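PDB 3TGH: glideosome-associated protein 50 from Plasmodium falciparum 3D7, which is part of the glideosome of gliding and host-cell invasion, and may help assemble the complex and anchor it to the parasite's inner membrane complex. Local coordinates for residues A[6-11]-A[277-282]; A[33-38]-A[72-77]; A[223-228]-A[307-312]. All coordinates share one frame; numbering follows the deposited sequence. Where two conformers were deposited one is given.

Contact 1: A[6-11]-A[277-282]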
ATOM      1  N   PHE A   6      10.055  -5.288   2.424  1.00 25.46           N
ATOM      2  CA  PHE A   6       8.851  -5.467   1.651  1.00 23.84           C
ATOM      3  C   PHE A   6       8.927  -4.626   0.386  1.00 23.76           C
ATOM      4  O   PHE A   6       9.739  -3.706   0.296  1.00 24.43           O
ATOM      5  CB  PHE A   6       7.601  -5.167   2.502  1.00 23.10           C
ATOM      6  CG  PHE A   6       7.392  -3.718   2.829  1.00 23.43           C
ATOM      7  CD1 PHE A   6       6.560  -2.932   2.033  1.00 22.47           C
ATOM      8  CD2 PHE A   6       8.002  -3.136   3.935  1.00 26.49           C
ATOM      9  CE1 PHE A   6       6.339  -1.592   2.340  1.00 27.11           C
ATOM     10  CE2 PHE A   6       7.784  -1.787   4.247  1.00 26.35           C
ATOM     11  CZ  PHE A   6       6.954  -1.021   3.444  1.00 25.10           C
ATOM     12  N   ALA A   7       8.132  -4.998  -0.607  1.00 23.51           N
ATOM     13  CA  ALA A   7       8.072  -4.279  -1.869  1.00 24.02           C
ATOM     14  C   ALA A   7       6.691  -3.672  -2.050  1.00 23.91           C
ATOM     15  O   ALA A   7       5.712  -4.159  -1.483  1.00 22.98           O
ATOM     16  CB  ALA A   7       8.400  -5.216  -3.039  1.00 24.29           C
ATOM     17  N   SER A   8       6.625  -2.593  -2.830  1.00 22.74           N
ATOM     18  CA  SER A   8       5.369  -1.939  -3.186  1.00 23.51           C
ATOM     19  C   SER A   8       5.214  -1.951  -4.701  1.00 25.86           C
ATOM     20  O   SER A   8       6.156  -1.610  -5.420  1.00 27.31           O
ATOM     21  CB  SER A   8       5.353  -0.480  -2.710  1.00 26.97           C
ATOM     22  OG  SER A   8       5.305  -0.386  -1.300  1.00 32.31           O
ATOM     23  N   LEU A   9       4.026  -2.335  -5.169  1.00 23.03           N
ATOM     24  CA  LEU A   9       3.694  -2.392  -6.589  1.00 23.66           C
ATOM     25  C   LEU A   9       2.269  -1.863  -6.788  1.00 22.69           C
ATOM     26  O   LEU A   9       1.325  -2.411  -6.237  1.00 21.83           O
ATOM     27  CB  LEU A   9       3.781  -3.837  -7.088  1.00 24.03           C
ATOM     28  CG  LEU A   9       3.475  -4.033  -8.577  1.00 27.21           C
ATOM     29  CD1 LEU A   9       4.622  -3.495  -9.440  1.00 27.57           C
ATOM     30  CD2 LEU A   9       3.179  -5.499  -8.874  1.00 26.01           C
ATOM     31  N   GLY A  10       2.104  -0.801  -7.567  1.00 23.00           N
ATOM     32  CA  GLY A  10       0.787  -0.162  -7.696  1.00 22.99           C
ATOM     33  C   GLY A  10       0.271  -0.042  -9.114  1.00 21.78           C
ATOM     34  O   GLY A  10       1.055   0.104 -10.052  1.00 23.47           O
ATOM     35  N   ASP A  11      -1.049  -0.132  -9.272  1.00 22.02           N
ATOM     36  CA  ASP A  11      -1.715   0.092 -10.565  1.00 23.43           C
ATOM     37  C   ASP A  11      -1.122  -0.780 -11.671  1.00 24.59           C
ATOM     38  O   ASP A  11      -0.829  -0.319 -12.780  1.00 25.26           O
ATOM     39  CB  ASP A  11      -1.642   1.573 -10.909  1.00 23.15           C
ATOM     40  CG  ASP A  11      -2.375   2.432  -9.892  1.00 26.69           C
ATOM     41  OD1 ASP A  11      -3.616   2.514  -9.972  1.00 29.23           O
ATOM     42  OD2 ASP A  11      -1.723   3.023  -9.014  1.00 30.69           O
ATOM     43  N   CYS A 277       8.850  -0.048  -5.777  1.00 26.28           N
ATOM     44  CA  CYS A 277       9.695   0.287  -4.632  1.00 26.35           C
ATOM     45  C   CYS A 277      10.059  -0.928  -3.804  1.00 28.90           C
ATOM     46  O   CYS A 277       9.281  -1.879  -3.711  1.00 25.35           O
ATOM     47  CB  CYS A 277       8.976   1.246  -3.702  1.00 30.11           C
ATOM     48  SG  CYS A 277       8.665   2.828  -4.401  1.00 36.27           S
ATOM     49  N   VAL A 278      11.231  -0.868  -3.183  1.00 27.10           N
ATOM     50  CA  VAL A 278      11.619  -1.819  -2.160  1.00 29.07           C
ATOM     51  C   VAL A 278      11.939  -1.029  -0.889  1.00 29.96           C
ATOM     52  O   VAL A 278      12.639  -0.014  -0.936  1.00 30.70           O
ATOM     53  CB  VAL A 278      12.816  -2.670  -2.602  1.00 30.89           C
ATOM     54  CG1 VAL A 278      13.236  -3.612  -1.477  1.00 34.19           C
ATOM     55  CG2 VAL A 278      12.459  -3.457  -3.862  1.00 34.52           C
ATOM     56  N   HIS A 279      11.408  -1.488   0.240  1.00 27.13           N
ATOM     57  CA  HIS A 279      11.517  -0.762   1.502  1.00 26.19           C
ATOM     58  C   HIS A 279      12.194  -1.662   2.515  1.00 28.61           C
ATOM     59  O   HIS A 279      11.917  -2.855   2.559  1.00 27.68           O
ATOM     60  CB  HIS A 279      10.144  -0.367   2.039  1.00 26.74           C
ATOM     61  CG  HIS A 279       9.239   0.262   1.029  1.00 25.35           C
ATOM     62  ND1 HIS A 279       9.128   1.625   0.873  1.00 27.34           N
ATOM     63  CD2 HIS A 279       8.380  -0.291   0.139  1.00 27.95           C
ATOM     64  CE1 HIS A 279       8.243   1.887  -0.075  1.00 25.87           C
ATOM     65  NE2 HIS A 279       7.776   0.740  -0.536  1.00 25.58           N
ATOM     66  N   GLU A 280      13.062  -1.074   3.328  1.00 29.24           N
ATOM     67  CA  GLU A 280      13.802  -1.805   4.350  0.56 30.65           C
ATOM     68  C   GLU A 280      13.618  -1.111   5.708  1.00 31.88           C
ATOM     69  O   GLU A 280      13.988   0.054   5.870  1.00 30.56           O
ATOM     70  CB  GLU A 280      15.291  -1.873   3.972  0.56 32.89           C
ATOM     71  CG  GLU A 280      15.572  -2.436   2.559  0.56 35.19           C
ATOM     72  CD  GLU A 280      17.007  -2.211   2.061  0.56 40.46           C
ATOM     73  OE1 GLU A 280      17.806  -1.517   2.729  0.56 42.84           O
ATOM     74  OE2 GLU A 280      17.334  -2.733   0.975  0.56 41.90           O
ATOM     75  N   LEU A 281      13.038  -1.822   6.674  1.00 30.33           N
ATOM     76  CA  LEU A 281      12.904  -1.315   8.044  1.00 31.77           C
ATOM     77  C   LEU A 281      14.055  -1.877   8.863  1.00 33.49           C
ATOM     78  O   LEU A 281      14.322  -3.081   8.808  1.00 31.17           O
ATOM     79  CB  LEU A 281      11.586  -1.751   8.681  1.00 32.49           C
ATOM     80  CG  LEU A 281      10.305  -0.981   8.352  1.00 35.06           C
ATOM     81  CD1 LEU A 281      10.154  -0.746   6.882  1.00 36.12           C
ATOM     82  CD2 LEU A 281       9.103  -1.734   8.911  1.00 34.10           C
ATOM     83  N   SER A 282      14.723  -1.013   9.625  1.00 33.16           N
ATOM     84  CA  SER A 282      15.858  -1.420  10.453  1.00 35.49           C
ATOM     85  C   SER A 282      15.887  -0.624  11.753  1.00 36.85           C
ATOM     86  O   SER A 282      15.027   0.224  11.991  1.00 33.64           O
ATOM     87  CB  SER A 282      17.173  -1.210   9.687  1.00 37.71           C
ATOM     88  OG  SER A 282      17.498   0.170   9.571  1.00 38.07           O
TER

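Contact 2: A[33-38]-A[72-77]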
ATOM      1  N   GLU A  33      16.944  -9.075  -2.812  1.00 34.64           N
ATOM      2  CA  GLU A  33      16.815  -8.227  -1.626  1.00 35.64           C
ATOM      3  C   GLU A  33      16.179  -8.965  -0.445  1.00 33.92           C
ATOM      4  O   GLU A  33      16.074  -8.393   0.635  1.00 34.17           O
ATOM      5  CB  GLU A  33      15.986  -6.974  -1.942  1.00 38.00           C
ATOM      6  CG  GLU A  33      16.662  -5.983  -2.882  1.00 43.76           C
ATOM      7  CD  GLU A  33      17.534  -4.948  -2.165  1.00 52.57           C
ATOM      8  OE1 GLU A  33      17.557  -4.907  -0.914  1.00 59.35           O
ATOM      9  OE2 GLU A  33      18.198  -4.161  -2.867  1.00 59.11           O
ATOM     10  N   ARG A  34      15.771 -10.222  -0.648  1.00 32.85           N
ATOM     11  CA  ARG A  34      15.131 -11.035   0.395  1.00 34.41           C
ATOM     12  C   ARG A  34      13.849 -10.366   0.912  1.00 32.53           C
ATOM     13  O   ARG A  34      13.621 -10.258   2.114  1.00 31.97           O
ATOM     14  CB  ARG A  34      16.105 -11.337   1.547  1.00 39.24           C
ATOM     15  CG  ARG A  34      17.281 -12.241   1.158  1.00 46.90           C
ATOM     16  CD  ARG A  34      18.578 -11.808   1.840  1.00 55.45           C
ATOM     17  NE  ARG A  34      19.548 -12.900   1.944  1.00 63.33           N
ATOM     18  CZ  ARG A  34      20.852 -12.747   2.181  1.00 69.31           C
ATOM     19  NH1 ARG A  34      21.386 -11.534   2.330  1.00 72.27           N
ATOM     20  NH2 ARG A  34      21.638 -13.817   2.262  1.00 70.11           N
ATOM     21  N   VAL A  35      13.024  -9.903  -0.020  1.00 29.15           N
ATOM     22  CA  VAL A  35      11.713  -9.355   0.320  1.00 27.70           C
ATOM     23  C   VAL A  35      10.824 -10.482   0.847  1.00 27.81           C
ATOM     24  O   VAL A  35      10.817 -11.579   0.285  1.00 28.84           O
ATOM     25  CB  VAL A  35      11.069  -8.688  -0.904  1.00 26.88           C
ATOM     26  CG1 VAL A  35       9.578  -8.404  -0.664  1.00 25.73           C
ATOM     27  CG2 VAL A  35      11.832  -7.399  -1.268  1.00 25.96           C
ATOM     28  N   THR A  36      10.086 -10.217   1.922  1.00 27.53           N
ATOM     29  CA  THR A  36       9.210 -11.237   2.521  1.00 30.18           C
ATOM     30  C   THR A  36       7.699 -10.995   2.366  1.00 27.98           C
ATOM     31  O   THR A  36       6.903 -11.892   2.637  1.00 28.05           O
ATOM     32  CB  THR A  36       9.551 -11.461   3.999  1.00 31.08           C
ATOM     33  OG1 THR A  36       9.438 -10.225   4.707  1.00 32.87           O
ATOM     34  CG2 THR A  36      10.981 -12.013   4.130  1.00 34.78           C
ATOM     35  N   PHE A  37       7.301  -9.806   1.921  1.00 24.44           N
ATOM     36  CA  PHE A  37       5.918  -9.579   1.504  1.00 22.83           C
ATOM     37  C   PHE A  37       5.805  -8.362   0.599  1.00 22.69           C
ATOM     38  O   PHE A  37       6.740  -7.572   0.477  1.00 22.15           O
ATOM     39  CB  PHE A  37       4.948  -9.470   2.691  1.00 23.74           C
ATOM     40  CG  PHE A  37       5.226  -8.327   3.624  1.00 24.33           C
ATOM     41  CD1 PHE A  37       4.573  -7.106   3.472  1.00 24.87           C
ATOM     42  CD2 PHE A  37       6.119  -8.480   4.677  1.00 30.33           C
ATOM     43  CE1 PHE A  37       4.815  -6.053   4.351  1.00 26.18           C
ATOM     44  CE2 PHE A  37       6.370  -7.437   5.551  1.00 31.32           C
ATOM     45  CZ  PHE A  37       5.705  -6.219   5.387  1.00 29.26           C
ATOM     46  N   ILE A  38       4.663  -8.268  -0.060  1.00 22.71           N
ATOM     47  CA  ILE A  38       4.381  -7.204  -1.015  1.00 21.68           C
ATOM     48  C   ILE A  38       3.152  -6.449  -0.532  1.00 22.11           C
ATOM     49  O   ILE A  38       2.202  -7.049  -0.018  1.00 22.21           O
ATOM     50  CB  ILE A  38       4.112  -7.786  -2.425  1.00 22.04           C
ATOM     51  CG1 ILE A  38       5.313  -8.606  -2.919  1.00 26.13           C
ATOM     52  CG2 ILE A  38       3.759  -6.678  -3.419  1.00 23.44           C
ATOM     53  CD1 ILE A  38       4.938  -9.659  -3.969  1.00 24.08           C
ATOM     54  N   MET A  72       8.197 -16.503  -5.329  1.00 33.98           N
ATOM     55  CA  MET A  72       7.199 -15.428  -5.227  1.00 31.84           C
ATOM     56  C   MET A  72       6.015 -15.793  -4.320  1.00 31.28           C
ATOM     57  O   MET A  72       5.029 -15.045  -4.241  1.00 29.70           O
ATOM     58  CB  MET A  72       6.705 -15.033  -6.624  1.00 31.77           C
ATOM     59  CG  MET A  72       7.737 -14.267  -7.450  1.00 31.09           C
ATOM     60  SD  MET A  72       8.034 -12.611  -6.804  1.00 31.41           S
ATOM     61  CE  MET A  72       6.560 -11.768  -7.408  1.00 28.05           C
ATOM     62  N   TYR A  73       6.105 -16.918  -3.612  1.00 30.44           N
ATOM     63  CA  TYR A  73       5.021 -17.295  -2.716  1.00 30.92           C
ATOM     64  C   TYR A  73       5.182 -16.582  -1.379  1.00 31.26           C
ATOM     65  O   TYR A  73       5.913 -17.038  -0.492  1.00 31.73           O
ATOM     66  CB  TYR A  73       4.921 -18.811  -2.530  1.00 34.11           C
ATOM     67  CG  TYR A  73       3.717 -19.210  -1.709  1.00 36.47           C
ATOM     68  CD1 TYR A  73       2.432 -18.873  -2.125  1.00 39.99           C
ATOM     69  CD2 TYR A  73       3.857 -19.914  -0.513  1.00 41.78           C
ATOM     70  CE1 TYR A  73       1.317 -19.226  -1.381  1.00 43.08           C
ATOM     71  CE2 TYR A  73       2.741 -20.273   0.241  1.00 45.93           C
ATOM     72  CZ  TYR A  73       1.475 -19.919  -0.203  1.00 45.33           C
ATOM     73  OH  TYR A  73       0.356 -20.258   0.517  1.00 50.18           O
ATOM     74  N   MET A  74       4.501 -15.443  -1.269  1.00 27.34           N
ATOM     75  CA  MET A  74       4.521 -14.597  -0.086  1.00 27.82           C
ATOM     76  C   MET A  74       3.237 -13.762  -0.087  1.00 25.39           C
ATOM     77  O   MET A  74       2.545 -13.703  -1.104  1.00 24.68           O
ATOM     78  CB  MET A  74       5.742 -13.674  -0.134  1.00 24.27           C
ATOM     79  CG  MET A  74       5.761 -12.720  -1.330  1.00 26.82           C
ATOM     80  SD  MET A  74       7.286 -11.762  -1.422  1.00 30.12           S
ATOM     81  CE  MET A  74       8.458 -13.066  -1.834  1.00 31.75           C
ATOM     82  N   PRO A  75       2.908 -13.118   1.043  1.00 25.51           N
ATOM     83  CA  PRO A  75       1.700 -12.296   1.084  1.00 25.05           C
ATOM     84  C   PRO A  75       1.742 -11.140   0.102  1.00 25.39           C
ATOM     85  O   PRO A  75       2.798 -10.553  -0.102  1.00 25.38           O
ATOM     86  CB  PRO A  75       1.687 -11.760   2.521  1.00 27.46           C
ATOM     87  CG  PRO A  75       2.465 -12.757   3.289  1.00 28.51           C
ATOM     88  CD  PRO A  75       3.554 -13.189   2.364  1.00 26.65           C
ATOM     89  N   PHE A  76       0.587 -10.859  -0.498  1.00 23.57           N
ATOM     90  CA  PHE A  76       0.358  -9.725  -1.389  1.00 22.60           C
ATOM     91  C   PHE A  76      -0.811  -8.947  -0.774  1.00 22.06           C
ATOM     92  O   PHE A  76      -1.988  -9.263  -1.031  1.00 21.88           O
ATOM     93  CB  PHE A  76       0.017 -10.253  -2.785  1.00 22.26           C
ATOM     94  CG  PHE A  76      -0.084  -9.187  -3.846  1.00 23.14           C
ATOM     95  CD1 PHE A  76       1.032  -8.814  -4.583  1.00 23.49           C
ATOM     96  CD2 PHE A  76      -1.304  -8.618  -4.158  1.00 24.89           C
ATOM     97  CE1 PHE A  76       0.937  -7.851  -5.580  1.00 23.80           C
ATOM     98  CE2 PHE A  76      -1.404  -7.646  -5.156  1.00 22.72           C
ATOM     99  CZ  PHE A  76      -0.279  -7.265  -5.856  1.00 21.31           C
ATOM    100  N   PHE A  77      -0.482  -7.980   0.085  1.00 21.84           N
ATOM    101  CA  PHE A  77      -1.469  -7.211   0.839  1.00 19.23           C
ATOM    102  C   PHE A  77      -1.931  -6.097  -0.075  1.00 21.18           C
ATOM    103  O   PHE A  77      -1.142  -5.203  -0.415  1.00 23.44           O
ATOM    104  CB  PHE A  77      -0.869  -6.573   2.094  1.00 20.76           C
ATOM    105  CG  PHE A  77      -0.403  -7.558   3.134  1.00 20.80           C
ATOM    106  CD1 PHE A  77      -1.315  -8.215   3.942  1.00 25.25           C
ATOM    107  CD2 PHE A  77       0.949  -7.785   3.333  1.00 22.13           C
ATOM    108  CE1 PHE A  77      -0.881  -9.117   4.907  1.00 27.26           C
ATOM    109  CE2 PHE A  77       1.386  -8.685   4.293  1.00 24.89           C
ATOM    110  CZ  PHE A  77       0.471  -9.348   5.079  1.00 27.69           C
TER

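Contact 3: A[223-228]-A[307-312]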
ATOM      1  N   ASP A 223      -0.983  13.196  13.767  1.00 35.64           N
ATOM      2  CA  ASP A 223      -1.233  12.959  15.191  1.00 37.57           C
ATOM      3  C   ASP A 223      -0.623  11.632  15.650  1.00 36.69           C
ATOM      4  O   ASP A 223      -0.122  11.535  16.777  1.00 38.35           O
ATOM      5  CB  ASP A 223      -2.736  12.973  15.494  1.00 39.38           C
ATOM      6  CG  ASP A 223      -3.049  12.538  16.919  1.00 43.56           C
ATOM      7  OD1 ASP A 223      -2.826  13.341  17.849  1.00 48.83           O
ATOM      8  OD2 ASP A 223      -3.506  11.389  17.106  1.00 45.03           O
ATOM      9  N   ALA A 224      -0.664  10.623  14.777  1.00 35.41           N
ATOM     10  CA  ALA A 224      -0.106   9.302  15.082  1.00 34.26           C
ATOM     11  C   ALA A 224       1.376   9.136  14.713  1.00 34.37           C
ATOM     12  O   ALA A 224       1.938   8.065  14.910  1.00 34.02           O
ATOM     13  CB  ALA A 224      -0.940   8.210  14.407  1.00 34.08           C
ATOM     14  N   GLU A 225       2.004  10.189  14.195  1.00 35.00           N
ATOM     15  CA  GLU A 225       3.420  10.161  13.803  1.00 36.09           C
ATOM     16  C   GLU A 225       3.727   9.061  12.783  1.00 34.33           C
ATOM     17  O   GLU A 225       4.735   8.347  12.888  1.00 34.04           O
ATOM     18  CB  GLU A 225       4.327  10.028  15.027  1.00 38.33           C
ATOM     19  CG  GLU A 225       4.157  11.130  16.061  1.00 41.92           C
ATOM     20  CD  GLU A 225       5.306  11.163  17.048  1.00 48.95           C
ATOM     21  OE1 GLU A 225       6.430  11.532  16.640  1.00 53.07           O
ATOM     22  OE2 GLU A 225       5.090  10.811  18.227  1.00 53.11           O
ATOM     23  N   VAL A 226       2.844   8.935  11.797  1.00 31.21           N
ATOM     24  CA  VAL A 226       3.006   7.982  10.720  1.00 29.83           C
ATOM     25  C   VAL A 226       4.293   8.271   9.946  1.00 29.67           C
ATOM     26  O   VAL A 226       4.645   9.430   9.710  1.00 31.60           O
ATOM     27  CB  VAL A 226       1.769   8.016   9.788  1.00 28.58           C
ATOM     28  CG1 VAL A 226       2.047   7.336   8.452  1.00 31.31           C
ATOM     29  CG2 VAL A 226       0.569   7.391  10.515  1.00 26.78           C
ATOM     30  N   ASP A 227       4.988   7.211   9.554  1.00 29.05           N
ATOM     31  CA  ASP A 227       6.260   7.332   8.847  1.00 29.71           C
ATOM     32  C   ASP A 227       6.073   7.520   7.345  1.00 29.25           C
ATOM     33  O   ASP A 227       6.629   8.457   6.757  1.00 30.02           O
ATOM     34  CB  ASP A 227       7.121   6.094   9.117  1.00 31.24           C
ATOM     35  CG  ASP A 227       7.510   5.970  10.575  1.00 37.46           C
ATOM     36  OD1 ASP A 227       8.317   6.800  11.053  1.00 42.28           O
ATOM     37  OD2 ASP A 227       7.005   5.048  11.253  1.00 39.06           O
ATOM     38  N   LEU A 228       5.291   6.628   6.737  1.00 26.80           N
ATOM     39  CA  LEU A 228       5.062   6.602   5.291  1.00 27.92           C
ATOM     40  C   LEU A 228       3.576   6.487   4.968  1.00 27.33           C
ATOM     41  O   LEU A 228       2.875   5.661   5.553  1.00 23.49           O
ATOM     42  CB  LEU A 228       5.720   5.375   4.667  1.00 29.51           C
ATOM     43  CG  LEU A 228       7.144   5.370   4.127  1.00 36.80           C
ATOM     44  CD1 LEU A 228       8.139   5.881   5.128  1.00 39.85           C
ATOM     45  CD2 LEU A 228       7.468   3.949   3.687  1.00 34.06           C
ATOM     46  N   LYS A 307      11.672   7.285  14.490  1.00 38.13           N
ATOM     47  CA  LYS A 307      11.214   8.327  15.403  1.00 41.21           C
ATOM     48  C   LYS A 307      11.479   7.921  16.844  1.00 43.51           C
ATOM     49  O   LYS A 307      11.433   6.741  17.180  1.00 43.12           O
ATOM     50  CB  LYS A 307       9.726   8.616  15.190  1.00 39.95           C
ATOM     51  CG  LYS A 307       9.438   9.305  13.864  1.00 41.94           C
ATOM     52  CD  LYS A 307       7.957   9.315  13.531  1.00 40.22           C
ATOM     53  CE  LYS A 307       7.671  10.118  12.256  1.00 40.93           C
ATOM     54  NZ  LYS A 307       8.474   9.657  11.084  1.00 40.08           N
ATOM     55  N   LYS A 308      11.778   8.911  17.681  1.00 48.40           N
ATOM     56  CA  LYS A 308      11.905   8.710  19.121  1.00 52.15           C
ATOM     57  C   LYS A 308      10.568   9.084  19.760  1.00 53.04           C
ATOM     58  O   LYS A 308      10.294  10.261  20.003  1.00 53.60           O
ATOM     59  CB  LYS A 308      13.034   9.574  19.679  1.00 55.94           C
ATOM     60  CG  LYS A 308      14.412   9.219  19.129  1.00 59.54           C
ATOM     61  CD  LYS A 308      15.507  10.098  19.732  1.00 65.24           C
ATOM     62  CE  LYS A 308      15.793   9.740  21.190  1.00 68.71           C
ATOM     63  NZ  LYS A 308      16.893  10.559  21.773  1.00 71.51           N
ATOM     64  N   LYS A 309       9.736   8.077  20.018  1.00 52.81           N
ATOM     65  CA  LYS A 309       8.355   8.300  20.449  1.00 52.75           C
ATOM     66  C   LYS A 309       8.237   8.323  21.968  1.00 56.73           C
ATOM     67  O   LYS A 309       8.906   7.547  22.651  1.00 60.02           O
ATOM     68  CB  LYS A 309       7.448   7.208  19.878  1.00 50.48           C
ATOM     69  CG  LYS A 309       7.468   7.123  18.368  1.00 46.75           C
ATOM     70  CD  LYS A 309       6.452   6.115  17.866  1.00 45.11           C
ATOM     71  CE  LYS A 309       6.416   6.078  16.351  1.00 45.09           C
ATOM     72  NZ  LYS A 309       5.316   5.220  15.858  1.00 39.55           N
ATOM     73  N   LYS A 310       7.394   9.222  22.484  1.00 57.54           N
ATOM     74  CA  LYS A 310       7.079   9.293  23.921  1.00 59.15           C
ATOM     75  C   LYS A 310       5.692   8.718  24.226  1.00 56.29           C
ATOM     76  O   LYS A 310       5.285   8.642  25.388  1.00 56.60           O
ATOM     77  CB  LYS A 310       7.163  10.743  24.420  1.00 62.19           C
ATOM     78  CG  LYS A 310       8.586  11.219  24.683  1.00 67.61           C
ATOM     79  CD  LYS A 310       8.655  12.724  24.939  1.00 71.66           C
ATOM     80  CE  LYS A 310       8.606  13.521  23.638  1.00 72.69           C
ATOM     81  NZ  LYS A 310       8.893  14.966  23.855  1.00 74.50           N
ATOM     82  N   THR A 311       4.985   8.302  23.180  1.00 51.95           N
ATOM     83  CA  THR A 311       3.631   7.783  23.302  1.00 49.29           C
ATOM     84  C   THR A 311       3.578   6.262  23.507  1.00 45.60           C
ATOM     85  O   THR A 311       2.520   5.730  23.838  1.00 43.47           O
ATOM     86  CB  THR A 311       2.791   8.148  22.050  1.00 48.42           C
ATOM     87  OG1 THR A 311       1.424   7.778  22.256  1.00 54.57           O
ATOM     88  CG2 THR A 311       3.323   7.439  20.811  1.00 41.54           C
ATOM     89  N   LEU A 312       4.701   5.567  23.315  1.00 43.42           N
ATOM     90  CA  LEU A 312       4.702   4.100  23.349  1.00 41.22           C
ATOM     91  C   LEU A 312       4.419   3.534  24.743  1.00 42.01           C
ATOM     92  O   LEU A 312       4.853   4.084  25.759  1.00 41.76           O
ATOM     93  CB  LEU A 312       6.019   3.525  22.823  1.00 40.95           C
ATOM     94  CG  LEU A 312       6.334   3.700  21.334  1.00 38.07           C
ATOM     95  CD1 LEU A 312       7.727   3.156  21.053  1.00 40.57           C
ATOM     96  CD2 LEU A 312       5.297   3.014  20.440  1.00 36.50           C
TER
HETATM   97  O   HOH W   1       3.182   6.877  16.767  1.00 26.08           O
HETATM   98  O   HOH W   2       5.794   5.916  13.241  1.00 24.51           O
HETATM   99  O   HOH W   3       6.043  10.873  20.622  1.00 49.31           O
HETATM  100  O   HOH W   4       8.552  11.387  18.222  1.00 53.35           O
HETATM  101  O   HOH W   5       9.601   5.633  13.138  1.00 23.58           O

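Contact 1: A[6-11]-A[277-282]
Phe-6 is bound to His-279 through both backbone and ring. Its N donates to His-279 O, and its O takes the N-H of His-279 at 2.8 Å. With CG wedged between the backbone N and carbonyl carbon (chi1 71°), the phenyl group lies over the CB of His-279, which touches one ring face off-centre in a CH-pi contact; the ring planes are within 18° of parallel, but the imidazole is displaced so that little of one ring faces the other. Leu-281 CD1 meets the edge of the phenyl ring, 3.7 Å from CE2. Here strand 4-8 joins strand 275-282 antiparallel, inside one of the two central sheets of the metallophosphoesterase fold. Ala-7 forms the non-hydrogen-bonded pair with Val-278, and its CA lies 3.3 Å from Cys-277 O in a CA-H...O contact. Ser-8 pairs with Cys-277 by two backbone bonds; its N to Cys-277 O measures 2.9 Å. On the face shared with Phe-6, Ser-8 OG meets His-279 NE2 at 2.8 Å, a hydrogen bond in which either may donate. Thr-288 OG1 bonds ND1, so both nitrogens of this buried imidazole are engaged, which should restrain its rotation.

Contact 2: A[33-38]-A[72-77]
Ile-38 O accepts the N-H of Phe-77 at 2.8 Å, and Phe-76 CA adds a longer CA-H...O approach to the same oxygen. The amide of the same residue, Ile-38 N, donates to Pro-75 O at 2.9 Å, so that Ile-38 is bridged to the strand 75-78 on both sides of its CA. This is the parallel pairing of the beta-alpha-beta unit formed by strand 37-40, helix 56-62 and strand 75-78.

On one face of the sheet, Ile-38 spreads its branches over different partners. CG2 rests 3.7 Å from Phe-76 CD1, CG1 packs against Met-74 SD at 4.0 Å, and CD1 reaches toward the methyl of Met-72. The Met-74 chain crosses Ile-38 at about a right angle. Its first torsion places CG between the backbone N and carbonyl carbon (chi1 61°), and a bend at chi3 brings CE to 3.5 Å from Val-35 O. Ile-30 of helix 17-32 packs on Ile-38 and both methionines.

On the opposite face two aromatic rings meet. Phe-77 turns a ring edge toward the face of Phe-37 in an offset edge-to-face pair, with planes at 83° and centroids 5.6 Å apart. Phe-37 CB also lies against the Pro-75 ring, 4.0 Å from CD. Phe-154 meets Phe-37 edge-to-face, and Tyr-130 stacks on Phe-77, which extends the cluster beyond the two strands.

With the polar bonds across the segments all between backbone groups, direction and register come from the two amide bonds, while the side chains supply apolar packing on both faces, with helix 17-32 on the Ile-38 face and the Phe-37/Phe-77 cluster on the other.

Contact 3: A[223-228]-A[307-312]
The carboxylate of Asp-227 receives Lys-307 NZ on the anti side of OD1, 34° out of the carboxylate plane, in a salt bridge of 2.9 Å. OD2, at the other corner of the group, accepts a hydrogen bond from water 2 and bonds the backbone N of Ile-193. The second carboxylate, that of Glu-225, meets the lysine-rich segment mainly through water: water 3 links OE2 to Lys-310 N, and water 4 donates both to OE1 and to Lys-308 O.

The Lys-307 and Asp-227 side chains run alongside each other, pointing opposite ways. The lysine methylenes are straight until the last torsion, where a bend (chi4 55°) turns the ammonium toward OD1. On the way CD passes 3.4 Å from Glu-225 O and lies 4.0 Å from Glu-225 CB. Asp-244 O is a second acceptor for NZ.

Lys-309, straight beyond CB, reaches across toward the 223-228 turn. Water 1 joins its NZ to Ala-224 O, water 2 joins it to Glu-225 O and Asp-227 OD2, and Ala-190 O accepts from it directly.

Glu-225 leaves helix 218-223 in a Schellman motif, with positive phi, and the chain then runs into strand 228-231. The contact therefore ties this helix-to-strand turn to the loop that follows strand 297-305.

A single direct salt bridge crosses here, and the rest of the polar bonding passes through water. Asp-227, Lys-307 and Lys-309 bring opposite charges close together, which would tend to keep the acid ionised and both amines protonated, helped by Asp-244 O and Ala-190 O.

How the contacts relate
Contacts 1 and 2 belong to the same sheet, where strands 4-8 and 37-40 are neighbours: contact 1 adds an antiparallel strand on one side, contact 2 a parallel one on the other. Both are buried, and Phe-6 meets Phe-37 ring to ring between them. Contact 1 includes a polar Ser-His pair among its side chains, whereas contact 2 leaves polar bonding to the backbone. Contact 3, partly buried, its centre about 19 Å from the centre of the chain, joins two loops with charge and water instead of strand pairing. It reaches contact 1 where Leu-228 packs on His-279, but stays about 10 Å, nearest atoms, from contact 2.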